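Local coordinates for putative oxidoreductase (Bacteroides fragilis NCTC 9343, PDB 3FHL), which probably acts as a nucleotide-dependent oxidoreductase of the Gfo/Idh/MocA family, pairing an NAD-binding Rossmann domain with a C-terminal alpha/beta domain, at residues K96-T101 / E107-A112. Sequence-based numbering, arbitrary orientation.
Sequences KPFTST and ELIALA
With CG trans to the backbone N (chi1 175°), the side chain of Phe-98 leaves the backbone toward the helix, and its ring lies alongside Leu-108, whose CG is trans to its own carbonyl carbon (chi1 -71°) and which runs past it in the opposite direction. Phe-98 CE1 meets Leu-108 CD1 at 3.8 Å, and ring atom CZ rests 4.1 Å from Leu-108 CB. The same leucine methyl also touches Thr-99, CD1 to CG2 at 3.8 Å, while that threonine methyl lies 4.2 Å above the phenylalanine ring plane, over its centre. Ile-109 adds a looser contact, its CD1 lying 4.3 Å from Phe-98 CE2; the length of the isoleucine chain lets it reach the ring. The broad ring of Phe-98 can meet several partners at once, and branched, wholly apolar Leu-108 suits a buried site. Threonine fits because its branches differ: CG2 joins the apolar cluster, while OG1 donates a 2.6 Å hydrogen bond to Thr-101 O, arriving 38° out of the carbonyl plane. Thr-101 in turn N-caps helix 102-115, its OG1 bonded to Gln-104 N. The contact therefore folds the loop after Rossmann strand 91-95 against the helix that follows it. Phe-98 and Leu-108 also pack on Leu-119 of strand 119-122, Leu-108 touches Ala-82 of helix 78-87, and Phe-98 and Ile-109 meet Ala-328 of helix 328-347.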
loop_
_atom_site.group_PDB
_atom_site.type_symbol
_atom_site.label_atom_id
_atom_site.label_comp_id
_atom_site.label_asym_id
_atom_site.label_seq_id
_atom_site.Cartn_x
_atom_site.Cartn_y
_atom_site.Cartn_z
ATOM N N LYS C 96 -19.083 10.387 17.329
ATOM C CA LYS C 96 -18.765 10.998 16.039
ATOM C C LYS C 96 -20.026 11.065 15.180
ATOM O O LYS C 96 -20.788 10.094 15.131
ATOM C CB LYS C 96 -17.690 10.196 15.313
ATOM C CG LYS C 96 -16.308 10.307 15.942
ATOM C CD LYS C 96 -15.475 9.069 15.632
ATOM C CE LYS C 96 -15.290 8.873 14.131
ATOM N NZ LYS C 96 -14.557 7.598 13.841
ATOM N N PRO C 97 -20.254 12.206 14.504
ATOM C CA PRO C 97 -19.413 13.410 14.478
ATOM C C PRO C 97 -19.576 14.267 15.736
ATOM O O PRO C 97 -20.704 14.576 16.137
ATOM C CB PRO C 97 -19.908 14.172 13.236
ATOM C CG PRO C 97 -20.981 13.302 12.613
ATOM C CD PRO C 97 -21.450 12.371 13.669
ATOM N N PHE C 98 -18.444 14.599 16.355
ATOM C CA PHE C 98 -18.379 15.417 17.569
ATOM C C PHE C 98 -19.185 16.704 17.393
ATOM O O PHE C 98 -20.165 16.922 18.107
ATOM C CB PHE C 98 -16.900 15.686 17.910
ATOM C CG PHE C 98 -16.661 16.617 19.085
ATOM C CD1 PHE C 98 -17.472 16.602 20.219
ATOM C CD2 PHE C 98 -15.570 17.481 19.065
ATOM C CE1 PHE C 98 -17.222 17.462 21.281
ATOM C CE2 PHE C 98 -15.307 18.330 20.127
ATOM C CZ PHE C 98 -16.132 18.327 21.232
ATOM N N THR C 99 -18.780 17.541 16.441
ATOM C CA THR C 99 -19.522 18.755 16.109
ATOM C C THR C 99 -19.537 18.945 14.601
ATOM O O THR C 99 -18.778 18.289 13.878
ATOM C CB THR C 99 -18.890 20.011 16.723
ATOM O OG1 THR C 99 -17.483 20.018 16.447
ATOM C CG2 THR C 99 -19.109 20.067 18.225
ATOM N N SER C 100 -20.388 19.854 14.128
ATOM C CA SER C 100 -20.439 20.169 12.705
ATOM C C SER C 100 -19.229 20.995 12.266
ATOM O O SER C 100 -18.788 20.877 11.126
ATOM C CB SER C 100 -21.756 20.862 12.336
ATOM O OG SER C 100 -21.838 22.155 12.901
ATOM N N THR C 101 -18.690 21.814 13.172
ATOM C CA THR C 101 -17.481 22.609 12.888
ATOM C C THR C 101 -16.424 22.483 13.985
ATOM O O THR C 101 -16.739 22.148 15.125
ATOM C CB THR C 101 -17.778 24.137 12.670
ATOM O OG1 THR C 101 -17.905 24.802 13.934
ATOM C CG2 THR C 101 -19.038 24.371 11.823
ATOM N N GLU C 107 -15.049 25.225 21.302
ATOM C CA GLU C 107 -15.938 25.864 22.279
ATOM C C GLU C 107 -16.397 24.900 23.385
ATOM O O GLU C 107 -16.372 25.247 24.572
ATOM C CB GLU C 107 -17.155 26.468 21.576
ATOM C CG GLU C 107 -18.042 27.316 22.486
ATOM C CD GLU C 107 -19.399 27.611 21.878
ATOM O OE1 GLU C 107 -19.532 27.536 20.637
ATOM O OE2 GLU C 107 -20.339 27.920 22.644
ATOM N N LEU C 108 -16.814 23.699 22.987
ATOM C CA LEU C 108 -17.251 22.669 23.931
ATOM C C LEU C 108 -16.140 22.221 24.868
ATOM O O LEU C 108 -16.374 22.045 26.071
ATOM C CB LEU C 108 -17.822 21.464 23.185
ATOM C CG LEU C 108 -19.178 21.667 22.514
ATOM C CD1 LEU C 108 -19.669 20.345 21.948
ATOM C CD2 LEU C 108 -20.189 22.247 23.493
ATOM N N ILE C 109 -14.938 22.048 24.313
ATOM C CA ILE C 109 -13.757 21.625 25.071
ATOM C C ILE C 109 -13.410 22.657 26.155
ATOM O O ILE C 109 -13.162 22.292 27.305
ATOM C CB ILE C 109 -12.553 21.326 24.128
ATOM C CG1 ILE C 109 -12.792 20.004 23.367
ATOM C CG2 ILE C 109 -11.217 21.280 24.894
ATOM C CD1 ILE C 109 -11.859 19.773 22.178
ATOM N N ALA C 110 -13.436 23.937 25.783
ATOM C CA ALA C 110 -13.193 25.038 26.727
ATOM C C ALA C 110 -14.277 25.154 27.814
ATOM O O ALA C 110 -13.958 25.410 28.971
ATOM C CB ALA C 110 -13.037 26.345 25.980
ATOM N N LEU C 111 -15.543 24.958 27.437
ATOM C CA LEU C 111 -16.647 24.949 28.400
ATOM C C LEU C 111 -16.496 23.819 29.424
ATOM O O LEU C 111 -16.579 24.061 30.631
ATOM C CB LEU C 111 -18.000 24.859 27.686
ATOM C CG LEU C 111 -19.287 24.785 28.515
ATOM C CD1 LEU C 111 -19.543 26.066 29.308
ATOM C CD2 LEU C 111 -20.486 24.473 27.616
ATOM N N ALA C 112 -16.248 22.594 28.948
ATOM C CA ALA C 112 -16.009 21.465 29.842
ATOM C C ALA C 112 -14.800 21.684 30.758
ATOM O O ALA C 112 -14.826 21.295 31.927
ATOM C CB ALA C 112 -15.852 20.164 29.043
#